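Local structure of probable branched-chain amino acid ABC transporter, amino acid binding protein (Thermus thermophilus, 3LKB) at residues 11-16 with 64-69; 20-25 with 208-213; 25-30 with 291-296; 42-47 with 296-301. The protein probably serves as the substrate-binding protein of a branched-chain amino acid ABC transporter, and holds a valine between its two lobes. The protein carries 2 engineered substitutions. One frame throughout, in Å; residues are numbered along the deposited sequence.

Contact 1 (11-16 with 64-69); sequences FWSGAI and QRFFEE
Phe11 of strand 6-14 packs against Phe66 and Phe67 of helix 60-72, a strand-to-helix contact in the alpha/beta fold of a periplasmic binding protein. The two short segments run nearly antiparallel, with their axes 9.1 Å apart. The Phe11 side chain leaves the strand toward the helix, its CG anti to the backbone N (chi1 158°), and this swings the far end of the ring against the helix backbone. CE1 lies 4.0 Å from Phe66 CB, and CE2 comes 4.4 Å from Phe67 CD1, at the edge of that ring. The tip, CZ, reaches deepest: it is 3.3 Å from Phe66 O and 3.8 Å from Phe66 CB. The methylene of Phe66 thus meets the Phe11 ring at its edge, in plane, and the two side chains cross at about a right angle. Putting an alanine in place of Phe11 would probably open a gap beside Phe66 CB and leave the Phe67 ring edge without this partner. Phe67 also stacks on Phe79, and Phe11 itself touches Ile76. Two residues along the strand, Ser13 is hydrogen-bonded to Asp56 through its hydroxyl, and the same OG lies in plane at the Phe66 ring edge, 3.9 Å from CD2.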
loop_
_atom_site.group_PDB
_atom_site.type_symbol
_atom_site.label_atom_id
_atom_site.label_comp_id
_atom_site.label_asym_id
_atom_site.label_seq_id
_atom_site.Cartn_x
_atom_site.Cartn_y
_atom_site.Cartn_z
ATOM N N PHE A 11 16.812 11.029 -0.774
ATOM C CA PHE A 11 15.479 11.249 -0.265
ATOM C C PHE A 11 14.423 11.125 -1.374
ATOM O O PHE A 11 14.523 11.731 -2.430
ATOM C CB PHE A 11 15.430 12.587 0.495
ATOM C CG PHE A 11 14.047 13.200 0.623
ATOM C CD1 PHE A 11 13.215 12.880 1.702
ATOM C CD2 PHE A 11 13.592 14.118 -0.314
ATOM C CE1 PHE A 11 11.957 13.475 1.845
ATOM C CE2 PHE A 11 12.362 14.715 -0.185
ATOM C CZ PHE A 11 11.530 14.381 0.915
ATOM N N TRP A 12 13.420 10.295 -1.139
ATOM C CA TRP A 12 12.282 10.188 -2.046
ATOM C C TRP A 12 11.051 10.435 -1.228
ATOM O O TRP A 12 10.976 10.026 -0.049
ATOM C CB TRP A 12 12.235 8.789 -2.633
ATOM C CG TRP A 12 11.044 8.482 -3.495
ATOM C CD1 TRP A 12 10.919 8.764 -4.798
ATOM C CD2 TRP A 12 9.804 7.840 -3.094
ATOM N NE1 TRP A 12 9.693 8.335 -5.267
ATOM C CE2 TRP A 12 8.989 7.765 -4.246
ATOM C CE3 TRP A 12 9.303 7.365 -1.876
ATOM C CZ2 TRP A 12 7.725 7.194 -4.244
ATOM C CZ3 TRP A 12 8.028 6.801 -1.857
ATOM C CH2 TRP A 12 7.258 6.707 -3.049
ATOM N N SER A 13 10.107 11.150 -1.815
ATOM C CA SER A 13 8.789 11.346 -1.178
ATOM C C SER A 13 7.730 11.004 -2.208
ATOM O O SER A 13 7.737 11.558 -3.289
ATOM C CB SER A 13 8.622 12.800 -0.698
ATOM O OG SER A 13 7.265 13.123 -0.456
ATOM N N GLY A 14 6.834 10.077 -1.886
ATOM C CA GLY A 14 5.793 9.639 -2.815
ATOM C C GLY A 14 4.785 8.762 -2.102
ATOM O O GLY A 14 4.793 8.648 -0.861
ATOM N N ALA A 15 3.867 8.200 -2.885
ATOM C CA ALA A 15 2.698 7.495 -2.410
ATOM C C ALA A 15 2.947 5.986 -2.251
ATOM O O ALA A 15 2.605 5.209 -3.168
ATOM C CB ALA A 15 1.556 7.708 -3.386
ATOM N N ILE A 16 3.516 5.591 -1.101
ATOM C CA ILE A 16 3.657 4.187 -0.720
ATOM C C ILE A 16 2.233 3.670 -0.421
ATOM O O ILE A 16 1.905 2.491 -0.679
ATOM C CB ILE A 16 4.629 4.034 0.506
ATOM C CG1 ILE A 16 6.081 4.260 0.100
ATOM C CG2 ILE A 16 4.655 2.627 1.016
ATOM C CD1 ILE A 16 6.881 4.987 1.165
ATOM N N GLN A 64 5.521 18.787 0.462
ATOM C CA GLN A 64 6.226 20.038 0.665
ATOM C C GLN A 64 6.936 20.011 2.012
ATOM O O GLN A 64 8.108 20.437 2.127
ATOM C CB GLN A 64 5.257 21.252 0.584
ATOM C CG GLN A 64 5.961 22.651 0.521
ATOM C CD GLN A 64 4.982 23.816 0.430
ATOM O OE1 GLN A 64 4.057 23.784 -0.386
ATOM N NE2 GLN A 64 5.185 24.859 1.263
ATOM N N ARG A 65 6.236 19.504 3.025
ATOM C CA ARG A 65 6.792 19.494 4.366
ATOM C C ARG A 65 7.984 18.568 4.335
ATOM O O ARG A 65 9.031 18.916 4.834
ATOM C CB ARG A 65 5.756 19.097 5.407
ATOM C CG ARG A 65 6.261 19.075 6.892
ATOM C CD ARG A 65 6.385 17.629 7.503
ATOM N NE ARG A 65 5.089 16.926 7.484
ATOM C CZ ARG A 65 4.303 16.740 8.545
ATOM N NH1 ARG A 65 4.687 17.189 9.736
ATOM N NH2 ARG A 65 3.127 16.107 8.420
ATOM N N PHE A 66 7.851 17.413 3.700
ATOM C CA PHE A 66 8.970 16.461 3.676
ATOM C C PHE A 66 10.182 16.978 2.895
ATOM O O PHE A 66 11.320 16.721 3.259
ATOM C CB PHE A 66 8.544 15.134 3.103
ATOM C CG PHE A 66 7.563 14.394 3.956
ATOM C CD1 PHE A 66 7.553 14.566 5.345
ATOM C CD2 PHE A 66 6.648 13.483 3.367
ATOM C CE1 PHE A 66 6.628 13.882 6.133
ATOM C CE2 PHE A 66 5.742 12.773 4.128
ATOM C CZ PHE A 66 5.711 12.958 5.514
ATOM N N PHE A 67 9.922 17.746 1.847
ATOM C CA PHE A 67 10.962 18.338 1.060
ATOM C C PHE A 67 11.691 19.431 1.814
ATOM O O PHE A 67 12.933 19.515 1.747
ATOM C CB PHE A 67 10.349 18.926 -0.198
ATOM C CG PHE A 67 11.340 19.579 -1.107
ATOM C CD1 PHE A 67 12.439 18.865 -1.612
ATOM C CD2 PHE A 67 11.169 20.891 -1.467
ATOM C CE1 PHE A 67 13.344 19.459 -2.457
ATOM C CE2 PHE A 67 12.077 21.512 -2.341
ATOM C CZ PHE A 67 13.163 20.808 -2.842
ATOM N N GLU A 68 10.932 20.267 2.526
ATOM C CA GLU A 68 11.547 21.347 3.312
ATOM C C GLU A 68 12.442 20.798 4.408
ATOM O O GLU A 68 13.560 21.276 4.549
ATOM C CB GLU A 68 10.542 22.345 3.857
ATOM C CG GLU A 68 10.028 23.256 2.766
ATOM C CD GLU A 68 8.740 23.993 3.137
ATOM O OE1 GLU A 68 8.015 23.594 4.108
ATOM O OE2 GLU A 68 8.443 24.978 2.424
ATOM N N GLU A 69 11.951 19.779 5.126
ATOM C CA GLU A 69 12.725 19.065 6.136
ATOM C C GLU A 69 13.967 18.504 5.496
ATOM O O GLU A 69 15.059 18.733 6.011
ATOM C CB GLU A 69 11.938 17.934 6.802
ATOM C CG GLU A 69 12.834 16.851 7.477
ATOM C CD GLU A 69 12.128 15.485 7.686
ATOM O OE1 GLU A 69 11.684 14.853 6.677
ATOM O OE2 GLU A 69 12.044 15.044 8.850
#

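Contact 2 (20-25 with 208-213). With IPA (isopropyl alcohol), chain D.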
loop_
_atom_site.group_PDB
_atom_site.type_symbol
_atom_site.label_atom_id
_atom_site.label_comp_id
_atom_site.label_asym_id
_atom_site.label_seq_id
_atom_site.Cartn_x
_atom_site.Cartn_y
_atom_site.Cartn_z
ATOM N N THR A 20 -2.834 6.149 -6.174
ATOM C CA THR A 20 -1.692 5.943 -7.101
ATOM C C THR A 20 -0.682 4.944 -6.545
ATOM O O THR A 20 0.340 4.632 -7.191
ATOM C CB THR A 20 -1.044 7.330 -7.323
ATOM O OG1 THR A 20 -1.669 7.983 -8.452
ATOM C CG2 THR A 20 0.318 7.270 -7.430
ATOM N N SER A 21 -0.976 4.407 -5.356
ATOM C CA SER A 21 -0.022 3.541 -4.674
ATOM C C SER A 21 0.277 2.196 -5.382
ATOM O O SER A 21 1.292 1.560 -5.132
ATOM C CB SER A 21 -0.393 3.404 -3.196
ATOM O OG SER A 21 -1.617 2.730 -3.038
ATOM N N ASP A 22 -0.535 1.797 -6.343
ATOM C CA ASP A 22 -0.158 0.641 -7.188
ATOM C C ASP A 22 1.268 0.835 -7.749
ATOM O O ASP A 22 1.992 -0.112 -8.005
ATOM C CB ASP A 22 -1.141 0.458 -8.390
ATOM C CG ASP A 22 -2.581 -0.020 -7.969
ATOM O OD1 ASP A 22 -2.711 -0.867 -7.020
ATOM O OD2 ASP A 22 -3.588 0.456 -8.615
ATOM N N ALA A 23 1.634 2.078 -8.015
ATOM C CA ALA A 23 2.898 2.375 -8.649
ATOM C C ALA A 23 3.871 2.917 -7.598
ATOM O O ALA A 23 5.038 2.552 -7.565
ATOM C CB ALA A 23 2.691 3.387 -9.822
ATOM N N GLY A 24 3.385 3.756 -6.699
ATOM C CA GLY A 24 4.281 4.324 -5.731
ATOM C C GLY A 24 4.899 3.327 -4.749
ATOM O O GLY A 24 6.021 3.555 -4.276
ATOM N N ALA A 25 4.170 2.255 -4.417
ATOM C CA ALA A 25 4.702 1.262 -3.486
ATOM C C ALA A 25 5.984 0.556 -4.028
ATOM O O ALA A 25 7.064 0.672 -3.436
ATOM C CB ALA A 25 3.613 0.255 -3.064
ATOM N N ALA A 208 -2.828 1.248 -12.635
ATOM C CA ALA A 208 -3.388 0.012 -13.120
ATOM C C ALA A 208 -4.752 -0.430 -12.533
ATOM O O ALA A 208 -5.518 -1.061 -13.242
ATOM C CB ALA A 208 -2.358 -1.104 -12.994
ATOM N N GLY A 209 -5.042 -0.161 -11.255
ATOM C CA GLY A 209 -6.326 -0.633 -10.623
ATOM C C GLY A 209 -7.588 -0.069 -11.288
ATOM O O GLY A 209 -8.476 -0.800 -11.672
ATOM N N PRO A 210 -7.678 1.258 -11.468
ATOM C CA PRO A 210 -8.865 1.722 -12.247
ATOM C C PRO A 210 -8.972 1.142 -13.670
ATOM O O PRO A 210 -10.087 0.814 -14.162
ATOM C CB PRO A 210 -8.685 3.237 -12.289
ATOM C CG PRO A 210 -7.870 3.525 -10.944
ATOM C CD PRO A 210 -6.878 2.372 -10.928
ATOM N N VAL A 211 -7.832 1.006 -14.341
ATOM C CA VAL A 211 -7.850 0.447 -15.695
ATOM C C VAL A 211 -8.343 -1.015 -15.686
ATOM O O VAL A 211 -9.228 -1.369 -16.468
ATOM C CB VAL A 211 -6.477 0.580 -16.414
ATOM C CG1 VAL A 211 -6.508 -0.138 -17.806
ATOM C CG2 VAL A 211 -6.128 2.027 -16.591
ATOM N N ALA A 212 -7.791 -1.829 -14.782
ATOM C CA ALA A 212 -8.195 -3.217 -14.615
ATOM C C ALA A 212 -9.707 -3.362 -14.411
ATOM O O ALA A 212 -10.376 -4.277 -15.000
ATOM C CB ALA A 212 -7.434 -3.836 -13.436
ATOM N N ASN A 213 -10.263 -2.493 -13.573
ATOM C CA ASN A 213 -11.700 -2.525 -13.336
ATOM C C ASN A 213 -12.520 -2.262 -14.607
ATOM O O ASN A 213 -13.549 -2.923 -14.879
ATOM C CB ASN A 213 -12.066 -1.518 -12.245
ATOM C CG ASN A 213 -11.580 -1.959 -10.877
ATOM O OD1 ASN A 213 -11.478 -3.169 -10.599
ATOM N ND2 ASN A 213 -11.256 -0.979 -10.017
HETATM C C1 IPA D . -5.334 4.222 -6.346
HETATM C C2 IPA D . -4.307 3.171 -5.932
HETATM C C3 IPA D . -4.905 1.981 -5.170
HETATM O O2 IPA D . -3.563 2.761 -7.058
#
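Asp22 and Gly209 form the only hydrogen bond between segments 20-25 and 208-213, which lie on helix 21-41 and helix 208-220. Gly209 N donates to Asp22 OD2 over 3.1 Å, with a bent N-H...O angle of 140°. The donor stands above the carboxylate, 43° out of its plane. Asp22 CG lies anti to the carbonyl carbon and beside the backbone N (chi1 -69°), which keeps the carboxylate close to its own helix start. There an isopropyl alcohol, probably from the crystallisation liquor, is gripped twice: its O2 accepts from Asp22 N at 3.3 Å and donates to Asp22 OD2 at 2.8 Å. Van der Waals contact adds little. Asp22 OD2 approaches Pro210 CD at 4.5 Å. A leucine in place of Asp22 would remove both carboxylate oxygens and would probably leave Gly209 N and the alcohol O2 without their acceptor. Nearby, Thr20 touches the bound valine, and Ala23 touches Tyr232 of the valine pocket. The small polar contact probably spans the two lobes of the binding protein beside the valine cleft. One carboxylate oxygen takes two donors, and Gly209 N lies near the N-terminal end of its helix, where the helix dipole would be expected to favour a negative charge.

Contact 3 (25-30 with 291-296). Engineered in segment 291-296: Ala293 (natural residue Val), Ala295 (natural residue Ser).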
loop_
_atom_site.group_PDB
_atom_site.type_symbol
_atom_site.label_atom_id
_atom_site.label_comp_id
_atom_site.label_asym_id
_atom_site.label_seq_id
_atom_site.Cartn_x
_atom_site.Cartn_y
_atom_site.Cartn_z
ATOM N N ALA A 25 4.170 2.255 -4.417
ATOM C CA ALA A 25 4.702 1.262 -3.486
ATOM C C ALA A 25 5.984 0.556 -4.028
ATOM O O ALA A 25 7.064 0.672 -3.436
ATOM C CB ALA A 25 3.613 0.255 -3.064
ATOM N N PRO A 26 5.873 -0.097 -5.196
ATOM C CA PRO A 26 7.039 -0.733 -5.795
ATOM C C PRO A 26 8.150 0.277 -6.168
ATOM O O PRO A 26 9.352 -0.001 -5.963
ATOM C CB PRO A 26 6.449 -1.471 -7.001
ATOM C CG PRO A 26 5.146 -0.784 -7.313
ATOM C CD PRO A 26 4.635 -0.414 -5.946
ATOM N N TYR A 27 7.760 1.452 -6.624
ATOM C CA TYR A 27 8.714 2.517 -6.867
ATOM C C TYR A 27 9.513 2.914 -5.604
ATOM O O TYR A 27 10.737 3.006 -5.642
ATOM C CB TYR A 27 7.954 3.750 -7.372
ATOM C CG TYR A 27 8.811 4.810 -7.994
ATOM C CD1 TYR A 27 8.804 4.995 -9.371
ATOM C CD2 TYR A 27 9.615 5.643 -7.219
ATOM C CE1 TYR A 27 9.576 5.984 -9.979
ATOM C CE2 TYR A 27 10.395 6.646 -7.820
ATOM C CZ TYR A 27 10.369 6.806 -9.209
ATOM O OH TYR A 27 11.115 7.805 -9.840
ATOM N N GLY A 28 8.804 3.178 -4.504
ATOM C CA GLY A 28 9.450 3.578 -3.270
ATOM C C GLY A 28 10.365 2.452 -2.852
ATOM O O GLY A 28 11.515 2.668 -2.473
ATOM N N ALA A 29 9.878 1.234 -3.003
ATOM C CA ALA A 29 10.627 0.090 -2.534
ATOM C C ALA A 29 11.969 -0.024 -3.291
ATOM O O ALA A 29 13.015 -0.322 -2.707
ATOM C CB ALA A 29 9.745 -1.221 -2.685
ATOM N N ALA A 30 11.922 0.199 -4.601
ATOM C CA ALA A 30 13.136 0.132 -5.440
ATOM C C ALA A 30 14.142 1.183 -4.998
ATOM O O ALA A 30 15.334 0.915 -4.966
ATOM C CB ALA A 30 12.792 0.295 -6.918
ATOM N N MET A 291 14.115 2.029 -9.626
ATOM C CA MET A 291 15.513 1.631 -9.606
ATOM C C MET A 291 16.278 2.517 -10.605
ATOM O O MET A 291 17.417 2.944 -10.351
ATOM C CB MET A 291 15.673 0.128 -9.912
ATOM C CG MET A 291 17.068 -0.377 -9.603
ATOM S SD MET A 291 17.222 -2.183 -9.482
ATOM C CE MET A 291 16.265 -2.260 -7.974
ATOM N N LEU A 292 15.655 2.821 -11.737
ATOM C CA LEU A 292 16.335 3.713 -12.677
ATOM C C LEU A 292 16.534 5.107 -12.023
ATOM O O LEU A 292 17.619 5.654 -12.068
ATOM C CB LEU A 292 15.567 3.792 -14.017
ATOM C CG LEU A 292 16.035 4.863 -15.001
ATOM C CD1 LEU A 292 17.460 4.514 -15.471
ATOM C CD2 LEU A 292 15.075 5.100 -16.217
ATOM N N ALA A 293 15.510 5.658 -11.383
ATOM C CA ALA A 293 15.618 6.966 -10.777
ATOM C C ALA A 293 16.714 6.955 -9.710
ATOM O O ALA A 293 17.555 7.862 -9.699
ATOM C CB ALA A 293 14.319 7.364 -10.160
ATOM N N ALA A 294 16.704 5.973 -8.798
ATOM C CA ALA A 294 17.744 5.921 -7.772
ATOM C C ALA A 294 19.128 5.696 -8.410
ATOM O O ALA A 294 20.125 6.295 -7.980
ATOM C CB ALA A 294 17.462 4.817 -6.794
ATOM N N ALA A 295 19.182 4.826 -9.419
ATOM C CA ALA A 295 20.440 4.575 -10.144
ATOM C C ALA A 295 20.996 5.843 -10.792
ATOM O O ALA A 295 22.193 6.090 -10.712
ATOM C CB ALA A 295 20.259 3.474 -11.197
ATOM N N ILE A 296 20.132 6.660 -11.401
ATOM C CA ILE A 296 20.581 7.912 -11.994
ATOM C C ILE A 296 21.220 8.804 -10.914
ATOM O O ILE A 296 22.371 9.266 -11.094
ATOM C CB ILE A 296 19.486 8.640 -12.787
ATOM C CG1 ILE A 296 19.020 7.755 -13.941
ATOM C CG2 ILE A 296 20.012 10.026 -13.325
ATOM C CD1 ILE A 296 17.923 8.339 -14.853
#
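Ala30 and Met291 have the closest pair of CA atoms between segments 25-30 and 291-296, which lie on helix 21-41 and helix 285-308. These CA atoms are only 5.0 Å apart, a spacing that the small side chain of Ala30 permits. Its methyl points at the other helix and rests on backbone rather than on a side chain: Ala30 CB is 3.5 Å from Met291 N. The nearest side-chain atom to Ala30 CB is Met291 CB, at 4.2 Å. Beyond CB the methionine turns elsewhere. Its CG is anti to the backbone N (chi1 -167°) and the chain bends at chi3.

The second point of contact is made by the end of a long side chain. Tyr27 has CG anti to its backbone N (chi1 -165°), and its hydroxyl arrives at the methyl of Ala293, an engineered residue that is valine in the natural protein. Tyr27 OH is 3.2 Å from Ala293 CB, and Tyr27 CZ is 4.1 Å from the same methyl, which lies obliquely to the ring. No hydrogen bond crosses between the segments.

The looser side lies around Ala294, whose methyl points toward the other segment without close contact. All four touching residues are buried; Ala25, at the start of its segment, is partly exposed. Tyr34 of helix 21-41 touches Met291, Ala294 and the engineered Ala295, and Met291 also touches Phe333. Tyr27 meets Trp12 of strand 6-14 ring to ring and touches Ala104, a residue of the valine pocket. Helix 279-282 packs on the same stretch of helix 21-41 through Phe281, which touches Pro26 and Ala29.

Contact 4 (42-47 with 296-301)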
loop_
_atom_site.group_PDB
_atom_site.type_symbol
_atom_site.label_atom_id
_atom_site.label_comp_id
_atom_site.label_asym_id
_atom_site.label_seq_id
_atom_site.Cartn_x
_atom_site.Cartn_y
_atom_site.Cartn_z
ATOM N N LYS A 42 29.472 -0.651 -2.041
ATOM C CA LYS A 42 30.333 0.541 -2.055
ATOM C C LYS A 42 30.491 1.138 -3.470
ATOM O O LYS A 42 31.592 1.392 -3.962
ATOM C CB LYS A 42 31.686 0.239 -1.382
ATOM C CG LYS A 42 31.670 0.457 0.148
ATOM C CD LYS A 42 31.873 -0.853 0.928
ATOM C CE LYS A 42 33.377 -1.271 1.045
ATOM N NZ LYS A 42 33.604 -2.781 1.086
ATOM N N LEU A 43 29.358 1.341 -4.114
ATOM C CA LEU A 43 29.315 1.944 -5.416
ATOM C C LEU A 43 29.923 3.340 -5.452
ATOM O O LEU A 43 30.470 3.740 -6.470
ATOM C CB LEU A 43 27.871 2.018 -5.892
ATOM C CG LEU A 43 27.315 0.967 -6.861
ATOM C CD1 LEU A 43 27.864 -0.414 -6.640
ATOM C CD2 LEU A 43 25.799 0.983 -6.755
ATOM N N VAL A 44 29.788 4.103 -4.374
ATOM C CA VAL A 44 30.462 5.380 -4.331
ATOM C C VAL A 44 31.486 5.396 -3.210
ATOM O O VAL A 44 31.157 5.514 -2.043
ATOM C CB VAL A 44 29.523 6.622 -4.274
ATOM C CG1 VAL A 44 28.408 6.496 -5.307
ATOM C CG2 VAL A 44 28.937 6.772 -2.895
ATOM N N PRO A 45 32.743 5.310 -3.583
ATOM C CA PRO A 45 33.758 5.188 -2.558
ATOM C C PRO A 45 33.758 6.422 -1.662
ATOM O O PRO A 45 33.705 7.557 -2.164
ATOM C CB PRO A 45 35.068 5.079 -3.369
ATOM C CG PRO A 45 34.610 4.760 -4.860
ATOM C CD PRO A 45 33.315 5.562 -4.915
ATOM N N GLY A 46 33.737 6.177 -0.357
ATOM C CA GLY A 46 33.802 7.210 0.659
ATOM C C GLY A 46 32.453 7.789 1.064
ATOM O O GLY A 46 32.412 8.799 1.745
ATOM N N VAL A 47 31.350 7.178 0.635
ATOM C CA VAL A 47 30.030 7.734 0.918
ATOM C C VAL A 47 29.100 6.675 1.504
ATOM O O VAL A 47 28.910 5.607 0.915
ATOM C CB VAL A 47 29.397 8.284 -0.366
ATOM C CG1 VAL A 47 27.919 8.629 -0.151
ATOM C CG2 VAL A 47 30.142 9.470 -0.847
ATOM N N ILE A 296 20.132 6.660 -11.401
ATOM C CA ILE A 296 20.581 7.912 -11.994
ATOM C C ILE A 296 21.220 8.804 -10.914
ATOM O O ILE A 296 22.371 9.266 -11.094
ATOM C CB ILE A 296 19.486 8.640 -12.787
ATOM C CG1 ILE A 296 19.020 7.755 -13.941
ATOM C CG2 ILE A 296 20.012 10.026 -13.325
ATOM C CD1 ILE A 296 17.923 8.339 -14.853
ATOM N N ALA A 297 20.505 8.970 -9.788
ATOM C CA ALA A 297 20.948 9.773 -8.630
ATOM C C ALA A 297 22.250 9.246 -8.106
ATOM O O ALA A 297 23.202 9.985 -7.969
ATOM C CB ALA A 297 19.906 9.761 -7.522
ATOM N N VAL A 298 22.303 7.957 -7.820
ATOM C CA VAL A 298 23.524 7.408 -7.333
ATOM C C VAL A 298 24.641 7.558 -8.396
ATOM O O VAL A 298 25.792 7.881 -8.072
ATOM C CB VAL A 298 23.360 5.956 -6.855
ATOM C CG1 VAL A 298 24.759 5.329 -6.559
ATOM C CG2 VAL A 298 22.438 5.928 -5.645
ATOM N N GLU A 299 24.343 7.374 -9.662
ATOM C CA GLU A 299 25.461 7.586 -10.610
ATOM C C GLU A 299 25.929 9.052 -10.694
ATOM O O GLU A 299 27.091 9.312 -10.895
ATOM C CB GLU A 299 25.151 6.977 -11.986
ATOM C CG GLU A 299 26.132 7.349 -13.143
ATOM C CD GLU A 299 27.483 6.647 -13.070
ATOM O OE1 GLU A 299 27.676 5.869 -12.124
ATOM O OE2 GLU A 299 28.358 6.867 -13.964
ATOM N N ALA A 300 25.040 10.020 -10.544
ATOM C CA ALA A 300 25.485 11.415 -10.608
ATOM C C ALA A 300 26.284 11.805 -9.355
ATOM O O ALA A 300 27.255 12.568 -9.476
ATOM C CB ALA A 300 24.332 12.345 -10.795
ATOM N N ILE A 301 25.925 11.305 -8.180
ATOM C CA ILE A 301 26.708 11.449 -6.956
ATOM C C ILE A 301 28.131 10.878 -7.103
ATOM O O ILE A 301 29.076 11.456 -6.661
ATOM C CB ILE A 301 26.000 10.825 -5.675
ATOM C CG1 ILE A 301 24.735 11.544 -5.245
ATOM C CG2 ILE A 301 26.910 10.714 -4.549
ATOM C CD1 ILE A 301 24.316 12.458 -6.151
#
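Leu43 and Val44 face Val298 from a loop that follows helix 21-41. Lys42, with positive phi, is the C-prime residue of a Schellman motif that ends this helix. Val44 to Val47 then make a type II beta turn, closed by Val47 N to Val44 O at 3.2 Å, with Gly46 at its positive-phi position. Segment 296-301 is regular helix, part of helix 285-308. The nearest CA atoms are those of Val44 and Ile301, 7.6 Å apart.

The side chains meet mainly through methyl groups. Val44 CG1 touches Val298 CG1 at 4.0 Å, and the two valines cross obliquely. Val44 CG1 also lies 4.1 Å from Val298 O. Val298 CG1 stands anti to its backbone N (chi1 171°), and this turns that branch to the loop. Leu43 adds CD2 at the margin of the same methyl, 4.5 Å from Val298 CG1. No hydrogen bond joins the segments.

Other apolar groups surround this pair. Tyr34 of helix 21-41 touches both Leu43 and Val298, while Leu10 of strand 6-14 also lies on Val298. Ile311 lies on Val47 and Ile301. The arrangement belongs to the alpha/beta fold of this binding protein: the connection from helix 21-41 to strand 47-55, within a beta-alpha-beta unit with strand 6-14, packs on a long helix from much later in the chain.

In the fold
Helix 21-41 links contact 2 and contact 3, which share Ala25 and have centres 17 Å apart. Helix 285-308 links contacts 3 and 4, which share Ile296 and lie 15 Å apart between centres. Contact 1 sits on strand 6-14, just before helix 21-41. It touches contacts 2 and 3 through packing of Trp12 and Ile16 on that helix. Contacts 2 and 4 are farthest apart, about 31 Å between centres. The first segments follow one another from residue 11 to 47; their partners are at 64-69, 208-213 and 291-301. The N-terminal beta-alpha-beta unit is thus held by three later helices, with contact 2 reaching the valine pocket through Thr20.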